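Local coordinates for protein putative mandelate racemase (Zymomonas mobilis, PDB 2OX4) that binds magnesium and is probably a lyase, perhaps a dehydratase, of the mandelate racemase branch of the enolase superfamily, at residues Ala72-Leu77 / Ala97-Phe102; Glu148-Glu153 / Val165-Leu170; Glu200-Ala205 / Val210-Glu215; Gly292-Gly295 / Glu299-Lys302. One frame throughout, in Å; residues are numbered along the deposited sequence.

Contact 1. Residues Ala72-Leu77 / Ala97-Phe102; sequences AIWEKL and AFDIAF
Trp74 and Asp99 mark the nearest approach of two neighbouring helices, 70-79 and 89-110, which run roughly antiparallel here with the CA atoms of this pair 7.5 Å apart. Side chains fill the space between them. Ile73 and Phe102 meet head on from opposite directions. Ile73 holds CG2 anti to its backbone N (chi1 -66°, measured to CG1), and this methyl comes to the rim of the ring, with Ile73 CG2 3.7 Å from Phe102 CE1. The other branch of Ile73 reaches over one face, its CD1 4.2 Å from Phe102 CE1. The opposite face carries Phe98 O, which stands 3.1 Å above the ring plane, over its centre. The phenyl group is therefore enclosed between a methyl and a carbonyl of its own helix.

Farther along, Asp99 comes to the edge of the indole near its plane, with Asp99 OD1 4.0 Å from Trp74 CD1. The carboxylate and ring planes stand 85° apart. This is packing rather than a bond. The polar ends turn to other partners: Trp74 NE1 bonds Gly295 O, and Asp99 OD1 bonds the Thr298 hydroxyl. Arg272 adds a cation-pi contact with Trp74. On another side, Phe98 packs on helix 48-62 and on strand 24-30.

Helices packed together and against an antiparallel sheet are typical of the N-terminal capping domain of the enolase superfamily. Here the polar ends tie that domain to the barrel domain.

Contact 2. Residues Glu148-Glu153 / Val165-Leu170; sequences EEYAEE and VKVDVL
Tyr150 turns CG anti to its carbonyl carbon (chi1 -73°), and Val167 has CG2 anti to its backbone N (chi1, measured to CG1, 58°). These torsions bring the phenol edge and one methyl together. The contact belongs to a beta-alpha-beta unit of the barrel, in which helix 147-159 lies against strand 164-167. Val167 CG2 lies in the ring plane of Tyr150, 3.5 Å from Tyr150 CD1. The same methyl also touches the next ring atom, Tyr150 CE1. Beyond it, Asp168 O sits at the same edge, 3.9 Å from Tyr150 CE1.

The hydroxyl does not reach the loop directly. A water spans the gap and gives both its hydrogens away, at 2.9 Å to Tyr150 OH and 2.7 Å to Asp168 O. Tyr150 OH also bonds Lys144 O, so two partners grip the hydroxyl. A phenylalanine in place of Tyr150 would probably keep the edge packing but leave the water and Lys144 O without their hydroxyl mate. Ile202 of helix 189-206 touches both Tyr150 and Val167.

Past the strand end, Asp168 points away from the helix. Its OD2 bonds His217, and its side chain lies about 4 Å from that of the magnesium ligand Glu215. Its other oxygen closes an Asx turn: Leu170 N donates to Asp168 OD1 at 3.1 Å, with an angle of 146° at the hydrogen.

Contact 3. Residues Glu200-Ala205 / Val210-Glu215; sequences EAIRNA and VDIIVE. With MG (magnesium ion), chain O.
Arg203 lays its guanidinium flat over the end of Ile212 and bonds the backbone beside it. This is the second half of a beta-alpha-beta unit of the barrel, where helix 189-206 returns to strand 211-215. Ile212 CD1 is centred under one face of the group, 3.4 Å from Arg203 CZ. At the edge, Arg203 NH1 donates to Val210 O at 2.7 Å. The bond lies 10° out of the guanidinium plane, and the N-H...O angle is 153°. Bends at chi2 and chi3 curl the chain back to this place. Ile202 joins from the helix, its CG2 3.8 Å from Ile212 CD1.

Farther out, a water accepts from Arg203 NH2 and Ile212 N and donates to Asp211 OD1. It thus links two opposite charges that do not touch. Arg203 NH1 also reaches Gly207 O, and NH2 reaches Phe235 O. An alanine in place of Arg203 would probably leave Val210 O and Phe235 O without this donor and uncover the Ile212 methyl.

The strand ends at the metal site. Magnesium is bound by Glu215, Glu241, Glu267 and three waters. Gln132 and the backbone N of His217 hold the Glu215 carboxylate. It binds through one oxygen: Glu215 OE1 is 2.2 Å from magnesium, whereas Glu215 OE2 stays 3.4 Å from it.

Contact 4. Residues Gly292-Gly295 / Glu299-Lys302; sequences GTCG and EFKK
Cys294 and Glu299 both point across the tight turn that leads into helix 296-309, but they meet different things. The Cys294 thiol lies against the start of Phe300, with SG 3.8 Å from Phe300 N and 3.9 Å from Phe300 CB. Its chi1 of 79° sets SG between the backbone N and the carbonyl carbon, facing the helix. The sulfur comes to the edge of the Phe300 ring, near its plane, and not over a face. That ring leads off to pack on Pro289 and Ala316. Pro289 also touches Cys294.

Glu299 starts toward the turn and then leaves it. Its CB and CG lie against two successive carbonyl oxygens: Glu299 CB is 3.4 Å from Gly295 O, and Glu299 CG is 3.2 Å from Cys294 O. A bend at chi2 (77°) then swings the carboxylate away to a salt bridge between OE2 and Arg272.

Gly295 lets the chain come this close. Its phi is positive (129°), and a beta carbon placed on it would sit 2.4 Å from Glu299 CB, a clash. Farther along the helix, Lys301 pairs with Glu71 of the second subunit, and Lys302 with Glu71 of its own chain.

Between the two segments the chemistry is van der Waals packing of sulfur, methylene and carbonyl groups. The charged end of Glu299 is spent on Arg272 instead. The turn is thus fitted by shape, and its polar group ties helix 296-309 to helix 271-280 of the barrel domain.

How the contacts relate
The contacts follow one another along the chain in the order 1, 2, 3, 4. They form two touching pairs on opposite sides of the chain's centre. Contacts 2 and 3 have centres about 7 Å apart. Their strands, 164-167 and 211-215, are parallel neighbours in the barrel sheet, joined through helix 189-206. Contacts 1 and 4 have centres about 10 Å apart and meet across the boundary between the N-terminal and barrel domains. Both also touch the second subunit. The centres of contacts 3 and 4 lie about 30 Å apart. One pair therefore builds the barrel wall that carries a magnesium ligand, and the other joins the capping domain to the barrel.

Contact 1. Residues Ala72-Leu77 / Ala97-Phe102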
loop_
_atom_site.group_PDB
_atom_site.type_symbol
_atom_site.label_atom_id
_atom_site.label_comp_id
_atom_site.label_asym_id
_atom_site.label_seq_id
_atom_site.Cartn_x
_atom_site.Cartn_y
_atom_site.Cartn_z
ATOM N N ALA C 72 27.726 -16.716 18.081
ATOM C CA ALA C 72 27.108 -18.023 18.330
ATOM C C ALA C 72 26.352 -18.035 19.651
ATOM O O ALA C 72 25.278 -18.627 19.750
ATOM C CB ALA C 72 28.161 -19.137 18.320
ATOM N N ILE C 73 26.922 -17.407 20.675
ATOM C CA ILE C 73 26.253 -17.393 21.965
ATOM C C ILE C 73 24.959 -16.556 21.886
ATOM O O ILE C 73 23.933 -16.966 22.416
ATOM C CB ILE C 73 27.173 -16.899 23.106
ATOM C CG1 ILE C 73 28.330 -17.897 23.347
ATOM C CG2 ILE C 73 26.354 -16.705 24.397
ATOM C CD1 ILE C 73 29.500 -17.295 24.150
ATOM N N TRP C 74 25.016 -15.406 21.219
ATOM C CA TRP C 74 23.841 -14.541 21.077
ATOM C C TRP C 74 22.751 -15.341 20.381
ATOM O O TRP C 74 21.613 -15.350 20.825
ATOM C CB TRP C 74 24.177 -13.295 20.242
ATOM C CG TRP C 74 23.275 -12.090 20.503
ATOM C CD1 TRP C 74 23.579 -10.975 21.258
ATOM C CD2 TRP C 74 21.953 -11.875 19.987
ATOM N NE1 TRP C 74 22.521 -10.085 21.243
ATOM C CE2 TRP C 74 21.514 -10.611 20.466
ATOM C CE3 TRP C 74 21.101 -12.621 19.158
ATOM C CZ2 TRP C 74 20.245 -10.090 20.160
ATOM C CZ3 TRP C 74 19.836 -12.099 18.843
ATOM C CH2 TRP C 74 19.422 -10.848 19.347
ATOM N N GLU C 75 23.112 -16.041 19.309
ATOM C CA GLU C 75 22.133 -16.831 18.565
ATOM C C GLU C 75 21.609 -18.014 19.385
ATOM O O GLU C 75 20.440 -18.358 19.282
ATOM C CB GLU C 75 22.714 -17.286 17.217
ATOM C CG GLU C 75 21.739 -18.068 16.295
ATOM C CD GLU C 75 20.741 -17.189 15.506
ATOM O OE1 GLU C 75 20.663 -15.960 15.723
ATOM O OE2 GLU C 75 20.013 -17.752 14.649
ATOM N N LYS C 76 22.475 -18.636 20.187
ATOM C CA LYS C 76 22.055 -19.698 21.114
ATOM C C LYS C 76 21.029 -19.210 22.139
ATOM O O LYS C 76 19.986 -19.829 22.312
ATOM C CB LYS C 76 23.280 -20.295 21.820
ATOM C CG LYS C 76 22.990 -21.425 22.810
ATOM C CD LYS C 76 24.293 -21.858 23.492
ATOM C CE LYS C 76 24.044 -22.840 24.625
ATOM N NZ LYS C 76 25.338 -23.325 25.205
ATOM N N LEU C 77 21.320 -18.103 22.814
ATOM C CA LEU C 77 20.339 -17.484 23.719
ATOM C C LEU C 77 19.041 -17.077 23.021
ATOM O O LEU C 77 17.967 -17.151 23.621
ATOM C CB LEU C 77 20.954 -16.314 24.486
ATOM C CG LEU C 77 22.088 -16.772 25.422
ATOM C CD1 LEU C 77 22.701 -15.588 26.169
ATOM C CD2 LEU C 77 21.583 -17.854 26.436
ATOM N N ALA C 97 23.338 -8.309 29.013
ATOM C CA ALA C 97 24.292 -8.164 30.116
ATOM C C ALA C 97 25.474 -9.094 29.906
ATOM O O ALA C 97 26.639 -8.692 30.051
ATOM C CB ALA C 97 23.621 -8.395 31.474
ATOM N N PHE C 98 25.179 -10.327 29.510
ATOM C CA PHE C 98 26.215 -11.282 29.174
ATOM C C PHE C 98 27.085 -10.811 28.015
ATOM O O PHE C 98 28.315 -10.879 28.088
ATOM C CB PHE C 98 25.603 -12.666 28.918
ATOM C CG PHE C 98 25.269 -13.399 30.185
ATOM C CD1 PHE C 98 23.960 -13.712 30.503
ATOM C CD2 PHE C 98 26.285 -13.747 31.078
ATOM C CE1 PHE C 98 23.667 -14.398 31.684
ATOM C CE2 PHE C 98 25.996 -14.435 32.262
ATOM C CZ PHE C 98 24.692 -14.752 32.565
ATOM N N ASP C 99 26.452 -10.290 26.968
ATOM C CA ASP C 99 27.187 -9.826 25.792
ATOM C C ASP C 99 28.207 -8.735 26.153
ATOM O O ASP C 99 29.356 -8.787 25.719
ATOM C CB ASP C 99 26.218 -9.379 24.683
ATOM C CG ASP C 99 26.937 -9.021 23.403
ATOM O OD1 ASP C 99 27.248 -9.933 22.603
ATOM O OD2 ASP C 99 27.192 -7.823 23.217
ATOM N N ILE C 100 27.792 -7.782 26.992
ATOM C CA ILE C 100 28.684 -6.714 27.451
ATOM C C ILE C 100 29.912 -7.326 28.176
ATOM O O ILE C 100 31.064 -6.960 27.885
ATOM C CB ILE C 100 27.933 -5.689 28.351
ATOM C CG1 ILE C 100 26.872 -4.925 27.533
ATOM C CG2 ILE C 100 28.930 -4.675 28.989
ATOM C CD1 ILE C 100 25.806 -4.188 28.396
ATOM N N ALA C 101 29.663 -8.274 29.076
ATOM C CA ALA C 101 30.751 -8.937 29.820
ATOM C C ALA C 101 31.702 -9.722 28.893
ATOM O O ALA C 101 32.925 -9.739 29.108
ATOM C CB ALA C 101 30.181 -9.841 30.883
ATOM N N PHE C 102 31.154 -10.359 27.859
ATOM C CA PHE C 102 31.999 -11.049 26.880
ATOM C C PHE C 102 32.946 -10.097 26.149
ATOM O O PHE C 102 34.139 -10.406 25.989
ATOM C CB PHE C 102 31.159 -11.817 25.853
ATOM C CG PHE C 102 30.219 -12.824 26.452
ATOM C CD1 PHE C 102 29.022 -13.119 25.807
ATOM C CD2 PHE C 102 30.524 -13.482 27.645
ATOM C CE1 PHE C 102 28.133 -14.041 26.341
ATOM C CE2 PHE C 102 29.629 -14.407 28.201
ATOM C CZ PHE C 102 28.437 -14.693 27.545
#

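Contact 2. Residues Glu148-Glu153 / Val165-Leu170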
loop_
_atom_site.group_PDB
_atom_site.type_symbol
_atom_site.label_atom_id
_atom_site.label_comp_id
_atom_site.label_asym_id
_atom_site.label_seq_id
_atom_site.Cartn_x
_atom_site.Cartn_y
_atom_site.Cartn_z
ATOM N N GLU C 148 10.713 28.301 37.746
ATOM C CA GLU C 148 12.039 28.892 37.973
ATOM C C GLU C 148 13.049 27.826 38.351
ATOM O O GLU C 148 14.242 27.981 38.090
ATOM C CB GLU C 148 11.988 29.972 39.067
ATOM C CG GLU C 148 11.220 31.227 38.664
ATOM C CD GLU C 148 9.716 31.122 38.924
ATOM O OE1 GLU C 148 9.282 30.165 39.617
ATOM O OE2 GLU C 148 8.971 32.000 38.428
ATOM N N GLU C 149 12.569 26.744 38.961
ATOM C CA GLU C 149 13.430 25.632 39.328
ATOM C C GLU C 149 13.951 24.902 38.090
ATOM O O GLU C 149 15.085 24.429 38.076
ATOM C CB GLU C 149 12.706 24.665 40.261
ATOM C CG GLU C 149 12.014 25.360 41.429
ATOM C CD GLU C 149 11.351 24.382 42.371
ATOM O OE1 GLU C 149 11.808 24.271 43.524
ATOM O OE2 GLU C 149 10.381 23.716 41.959
ATOM N N TYR C 150 13.115 24.830 37.055
ATOM C CA TYR C 150 13.517 24.270 35.769
ATOM C C TYR C 150 14.608 25.119 35.098
ATOM O O TYR C 150 15.640 24.589 34.689
ATOM C CB TYR C 150 12.285 24.063 34.866
ATOM C CG TYR C 150 11.421 22.899 35.314
ATOM C CD1 TYR C 150 11.457 21.675 34.645
ATOM C CD2 TYR C 150 10.577 23.015 36.417
ATOM C CE1 TYR C 150 10.681 20.600 35.070
ATOM C CE2 TYR C 150 9.793 21.950 36.844
ATOM C CZ TYR C 150 9.844 20.747 36.155
ATOM O OH TYR C 150 9.075 19.699 36.589
ATOM N N ALA C 151 14.393 26.431 35.021
ATOM C CA ALA C 151 15.424 27.352 34.541
ATOM C C ALA C 151 16.730 27.251 35.350
ATOM O O ALA C 151 17.811 27.209 34.761
ATOM C CB ALA C 151 14.906 28.774 34.500
ATOM N N GLU C 152 16.612 27.170 36.679
ATOM C CA GLU C 152 17.763 27.084 37.602
ATOM C C GLU C 152 18.614 25.833 37.368
ATOM O O GLU C 152 19.840 25.917 37.320
ATOM C CB GLU C 152 17.284 27.060 39.064
ATOM C CG GLU C 152 17.053 28.415 39.721
ATOM C CD GLU C 152 16.239 28.306 41.022
ATOM O OE1 GLU C 152 15.497 29.262 41.347
ATOM O OE2 GLU C 152 16.339 27.267 41.715
ATOM N N GLU C 153 17.957 24.679 37.233
ATOM C CA GLU C 153 18.655 23.417 36.993
ATOM C C GLU C 153 19.371 23.442 35.642
ATOM O O GLU C 153 20.510 22.963 35.537
ATOM C CB GLU C 153 17.708 22.209 37.078
ATOM C CG GLU C 153 17.068 21.948 38.450
ATOM C CD GLU C 153 18.002 22.216 39.613
ATOM O OE1 GLU C 153 17.823 23.247 40.306
ATOM O OE2 GLU C 153 18.914 21.391 39.829
ATOM N N VAL C 165 20.458 20.036 27.258
ATOM C CA VAL C 165 19.796 19.484 28.428
ATOM C C VAL C 165 18.552 18.701 28.011
ATOM O O VAL C 165 17.974 18.962 26.950
ATOM C CB VAL C 165 19.354 20.610 29.416
ATOM C CG1 VAL C 165 20.577 21.377 29.955
ATOM C CG2 VAL C 165 18.371 21.567 28.742
ATOM N N LYS C 166 18.136 17.758 28.855
ATOM C CA LYS C 166 16.856 17.083 28.655
ATOM C C LYS C 166 15.970 17.172 29.886
ATOM O O LYS C 166 16.430 16.998 31.009
ATOM C CB LYS C 166 17.052 15.616 28.267
ATOM C CG LYS C 166 15.729 14.876 27.964
ATOM C CD LYS C 166 15.994 13.470 27.412
ATOM C CE LYS C 166 16.115 12.424 28.511
ATOM N NZ LYS C 166 16.536 11.118 27.888
ATOM N N VAL C 167 14.687 17.422 29.660
ATOM C CA VAL C 167 13.756 17.614 30.761
ATOM C C VAL C 167 12.394 16.997 30.418
ATOM O O VAL C 167 11.946 17.060 29.263
ATOM C CB VAL C 167 13.644 19.114 31.110
ATOM C CG1 VAL C 167 13.180 19.940 29.905
ATOM C CG2 VAL C 167 12.777 19.334 32.334
ATOM N N ASP C 168 11.786 16.360 31.417
ATOM C CA ASP C 168 10.376 15.963 31.370
ATOM C C ASP C 168 9.567 17.073 32.029
ATOM O O ASP C 168 9.656 17.272 33.248
ATOM C CB ASP C 168 10.179 14.635 32.107
ATOM C CG ASP C 168 8.738 14.108 32.029
ATOM O OD1 ASP C 168 7.803 14.873 31.694
ATOM O OD2 ASP C 168 8.548 12.907 32.306
ATOM N N VAL C 169 8.784 17.781 31.220
ATOM C CA VAL C 169 8.041 18.957 31.690
ATOM C C VAL C 169 6.556 18.685 32.002
ATOM O O VAL C 169 5.859 19.574 32.499
ATOM C CB VAL C 169 8.194 20.179 30.741
ATOM C CG1 VAL C 169 9.660 20.602 30.635
ATOM C CG2 VAL C 169 7.626 19.874 29.344
ATOM N N LEU C 170 6.080 17.466 31.709
ATOM C CA LEU C 170 4.663 17.117 31.932
ATOM C C LEU C 170 4.430 16.263 33.160
ATOM O O LEU C 170 3.313 16.246 33.692
ATOM C CB LEU C 170 4.037 16.447 30.683
ATOM C CG LEU C 170 3.971 17.286 29.402
ATOM C CD1 LEU C 170 3.581 16.435 28.173
ATOM C CD2 LEU C 170 3.047 18.486 29.530
HETATM O O HOH W 1 7.971 17.370 35.313
#

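Contact 3. Residues Glu200-Ala205 / Val210-Glu215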
loop_
_atom_site.group_PDB
_atom_site.type_symbol
_atom_site.label_atom_id
_atom_site.label_comp_id
_atom_site.label_asym_id
_atom_site.label_seq_id
_atom_site.Cartn_x
_atom_site.Cartn_y
_atom_site.Cartn_z
ATOM N N GLU C 200 9.645 27.314 28.110
ATOM C CA GLU C 200 9.898 28.747 27.929
ATOM C C GLU C 200 10.904 29.320 28.943
ATOM O O GLU C 200 11.813 30.074 28.564
ATOM C CB GLU C 200 8.584 29.524 28.008
ATOM C CG GLU C 200 8.701 30.979 27.604
ATOM C CD GLU C 200 7.366 31.584 27.241
ATOM O OE1 GLU C 200 7.320 32.348 26.253
ATOM O OE2 GLU C 200 6.366 31.292 27.937
ATOM N N ALA C 201 10.727 28.961 30.216
ATOM C CA ALA C 201 11.647 29.362 31.289
ATOM C C ALA C 201 13.084 28.923 31.003
ATOM O O ALA C 201 14.026 29.717 31.131
ATOM C CB ALA C 201 11.185 28.801 32.623
ATOM N N ILE C 202 13.239 27.656 30.626
ATOM C CA ILE C 202 14.548 27.106 30.301
ATOM C C ILE C 202 15.153 27.812 29.087
ATOM O O ILE C 202 16.304 28.236 29.144
ATOM C CB ILE C 202 14.502 25.579 30.077
ATOM C CG1 ILE C 202 14.194 24.845 31.390
ATOM C CG2 ILE C 202 15.822 25.083 29.519
ATOM C CD1 ILE C 202 13.634 23.406 31.196
ATOM N N ARG C 203 14.377 27.958 28.008
ATOM C CA ARG C 203 14.871 28.581 26.772
ATOM C C ARG C 203 15.291 30.043 26.983
ATOM O O ARG C 203 16.335 30.487 26.480
ATOM C CB ARG C 203 13.831 28.491 25.647
ATOM C CG ARG C 203 14.170 29.276 24.369
ATOM C CD ARG C 203 15.455 28.783 23.675
ATOM N NE ARG C 203 15.289 27.480 23.013
ATOM C CZ ARG C 203 16.243 26.555 22.903
ATOM N NH1 ARG C 203 17.452 26.765 23.416
ATOM N NH2 ARG C 203 15.981 25.403 22.282
ATOM N N ASN C 204 14.466 30.783 27.709
ATOM C CA ASN C 204 14.825 32.144 28.131
ATOM C C ASN C 204 16.128 32.212 28.934
ATOM O O ASN C 204 16.923 33.143 28.752
ATOM C CB ASN C 204 13.681 32.766 28.941
ATOM C CG ASN C 204 12.505 33.193 28.067
ATOM O OD1 ASN C 204 12.627 33.318 26.848
ATOM N ND2 ASN C 204 11.363 33.453 28.706
ATOM N N ALA C 205 16.331 31.250 29.828
ATOM C CA ALA C 205 17.524 31.210 30.677
ATOM C C ALA C 205 18.797 30.828 29.913
ATOM O O ALA C 205 19.838 31.470 30.083
ATOM C CB ALA C 205 17.314 30.293 31.868
ATOM N N VAL C 210 21.976 26.520 23.457
ATOM C CA VAL C 210 21.921 25.339 24.305
ATOM C C VAL C 210 20.667 24.581 23.885
ATOM O O VAL C 210 19.572 25.124 23.919
ATOM C CB VAL C 210 21.863 25.722 25.815
ATOM C CG1 VAL C 210 21.591 24.499 26.681
ATOM C CG2 VAL C 210 23.167 26.423 26.255
ATOM N N ASP C 211 20.836 23.340 23.448
ATOM C CA ASP C 211 19.703 22.574 22.946
ATOM C C ASP C 211 18.848 21.998 24.069
ATOM O O ASP C 211 19.346 21.670 25.145
ATOM C CB ASP C 211 20.178 21.493 21.989
ATOM C CG ASP C 211 20.634 22.071 20.666
ATOM O OD1 ASP C 211 19.860 22.831 20.027
ATOM O OD2 ASP C 211 21.773 21.774 20.271
ATOM N N ILE C 212 17.543 21.894 23.806
ATOM C CA ILE C 212 16.590 21.395 24.779
ATOM C C ILE C 212 15.892 20.182 24.160
ATOM O O ILE C 212 15.280 20.294 23.099
ATOM C CB ILE C 212 15.517 22.464 25.125
ATOM C CG1 ILE C 212 16.178 23.744 25.666
ATOM C CG2 ILE C 212 14.506 21.889 26.119
ATOM C CD1 ILE C 212 15.217 24.957 25.756
ATOM N N ILE C 213 16.008 19.048 24.835
ATOM C CA ILE C 213 15.282 17.829 24.497
ATOM C C ILE C 213 14.114 17.683 25.470
ATOM O O ILE C 213 14.281 17.839 26.680
ATOM C CB ILE C 213 16.222 16.608 24.626
ATOM C CG1 ILE C 213 17.408 16.749 23.662
ATOM C CG2 ILE C 213 15.439 15.290 24.424
ATOM C CD1 ILE C 213 18.646 16.027 24.132
ATOM N N VAL C 214 12.926 17.407 24.939
ATOM C CA VAL C 214 11.755 17.191 25.777
ATOM C C VAL C 214 11.419 15.697 25.884
ATOM O O VAL C 214 11.241 15.020 24.870
ATOM C CB VAL C 214 10.550 18.034 25.276
ATOM C CG1 VAL C 214 9.263 17.642 26.022
ATOM C CG2 VAL C 214 10.850 19.552 25.463
ATOM N N GLU C 215 11.341 15.207 27.119
ATOM C CA GLU C 215 11.158 13.792 27.443
ATOM C C GLU C 215 9.739 13.574 27.980
ATOM O O GLU C 215 9.377 14.139 29.017
ATOM C CB GLU C 215 12.219 13.417 28.498
ATOM C CG GLU C 215 11.920 12.256 29.436
ATOM C CD GLU C 215 12.203 10.909 28.810
ATOM O OE1 GLU C 215 13.264 10.311 29.102
ATOM O OE2 GLU C 215 11.357 10.423 28.031
HETATM MG MG MG O . 13.884 8.263 28.453
HETATM O O HOH W 2 17.146 22.912 21.037
HETATM O O HOH W 3 11.701 7.938 28.290
HETATM O O HOH W 4 13.649 7.418 30.648
HETATM O O HOH W 5 15.847 8.516 29.140
#

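Contact 4. Residues Gly292-Gly295 / Glu299-Lys302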
loop_
_atom_site.group_PDB
_atom_site.type_symbol
_atom_site.label_atom_id
_atom_site.label_comp_id
_atom_site.label_asym_id
_atom_site.label_seq_id
_atom_site.Cartn_x
_atom_site.Cartn_y
_atom_site.Cartn_z
ATOM N N GLY C 292 22.163 -2.371 27.708
ATOM C CA GLY C 292 21.725 -3.389 28.665
ATOM C C GLY C 292 20.338 -3.984 28.457
ATOM O O GLY C 292 19.898 -4.820 29.260
ATOM N N THR C 293 19.633 -3.563 27.402
ATOM C CA THR C 293 18.353 -4.197 27.029
ATOM C C THR C 293 18.199 -4.534 25.532
ATOM O O THR C 293 17.431 -5.436 25.176
ATOM C CB THR C 293 17.087 -3.388 27.484
ATOM O OG1 THR C 293 16.988 -2.166 26.749
ATOM C CG2 THR C 293 17.093 -3.082 28.981
ATOM N N CYS C 294 18.911 -3.816 24.665
ATOM C CA CYS C 294 18.715 -3.973 23.217
ATOM C C CYS C 294 19.380 -5.234 22.659
ATOM O O CYS C 294 19.072 -5.652 21.552
ATOM C CB CYS C 294 19.237 -2.750 22.471
ATOM S SG CYS C 294 21.030 -2.735 22.266
ATOM N N GLY C 295 20.306 -5.813 23.424
ATOM C CA GLY C 295 21.030 -7.026 23.030
ATOM C C GLY C 295 22.550 -6.921 23.149
ATOM O O GLY C 295 23.273 -7.724 22.560
ATOM N N GLU C 299 24.336 -6.486 19.400
ATOM C CA GLU C 299 23.069 -6.083 18.793
ATOM C C GLU C 299 22.956 -4.573 18.625
ATOM O O GLU C 299 22.391 -4.102 17.637
ATOM C CB GLU C 299 21.887 -6.639 19.594
ATOM C CG GLU C 299 20.541 -6.578 18.852
ATOM C CD GLU C 299 20.377 -7.655 17.793
ATOM O OE1 GLU C 299 21.325 -8.418 17.524
ATOM O OE2 GLU C 299 19.264 -7.750 17.227
ATOM N N PHE C 300 23.480 -3.808 19.581
ATOM C CA PHE C 300 23.536 -2.337 19.447
ATOM C C PHE C 300 24.148 -1.958 18.101
ATOM O O PHE C 300 23.619 -1.107 17.385
ATOM C CB PHE C 300 24.400 -1.732 20.548
ATOM C CG PHE C 300 24.469 -0.223 20.529
ATOM C CD1 PHE C 300 23.650 0.528 21.377
ATOM C CD2 PHE C 300 25.388 0.451 19.716
ATOM C CE1 PHE C 300 23.730 1.921 21.402
ATOM C CE2 PHE C 300 25.448 1.856 19.714
ATOM C CZ PHE C 300 24.626 2.583 20.561
ATOM N N LYS C 301 25.264 -2.596 17.765
ATOM C CA LYS C 301 25.955 -2.325 16.510
ATOM C C LYS C 301 25.059 -2.619 15.313
ATOM O O LYS C 301 24.960 -1.815 14.386
ATOM C CB LYS C 301 27.242 -3.146 16.418
ATOM C CG LYS C 301 28.264 -2.592 15.439
ATOM C CD LYS C 301 29.673 -3.034 15.800
ATOM C CE LYS C 301 30.470 -3.406 14.560
ATOM N NZ LYS C 301 30.582 -2.265 13.610
ATOM N N LYS C 302 24.407 -3.778 15.336
ATOM C CA LYS C 302 23.481 -4.163 14.261
ATOM C C LYS C 302 22.316 -3.185 14.110
ATOM O O LYS C 302 21.911 -2.849 12.990
ATOM C CB LYS C 302 22.974 -5.601 14.474
ATOM C CG LYS C 302 24.120 -6.646 14.506
ATOM C CD LYS C 302 23.637 -8.091 14.735
ATOM C CE LYS C 302 24.855 -9.035 14.877
ATOM N NZ LYS C 302 24.446 -10.453 15.110
#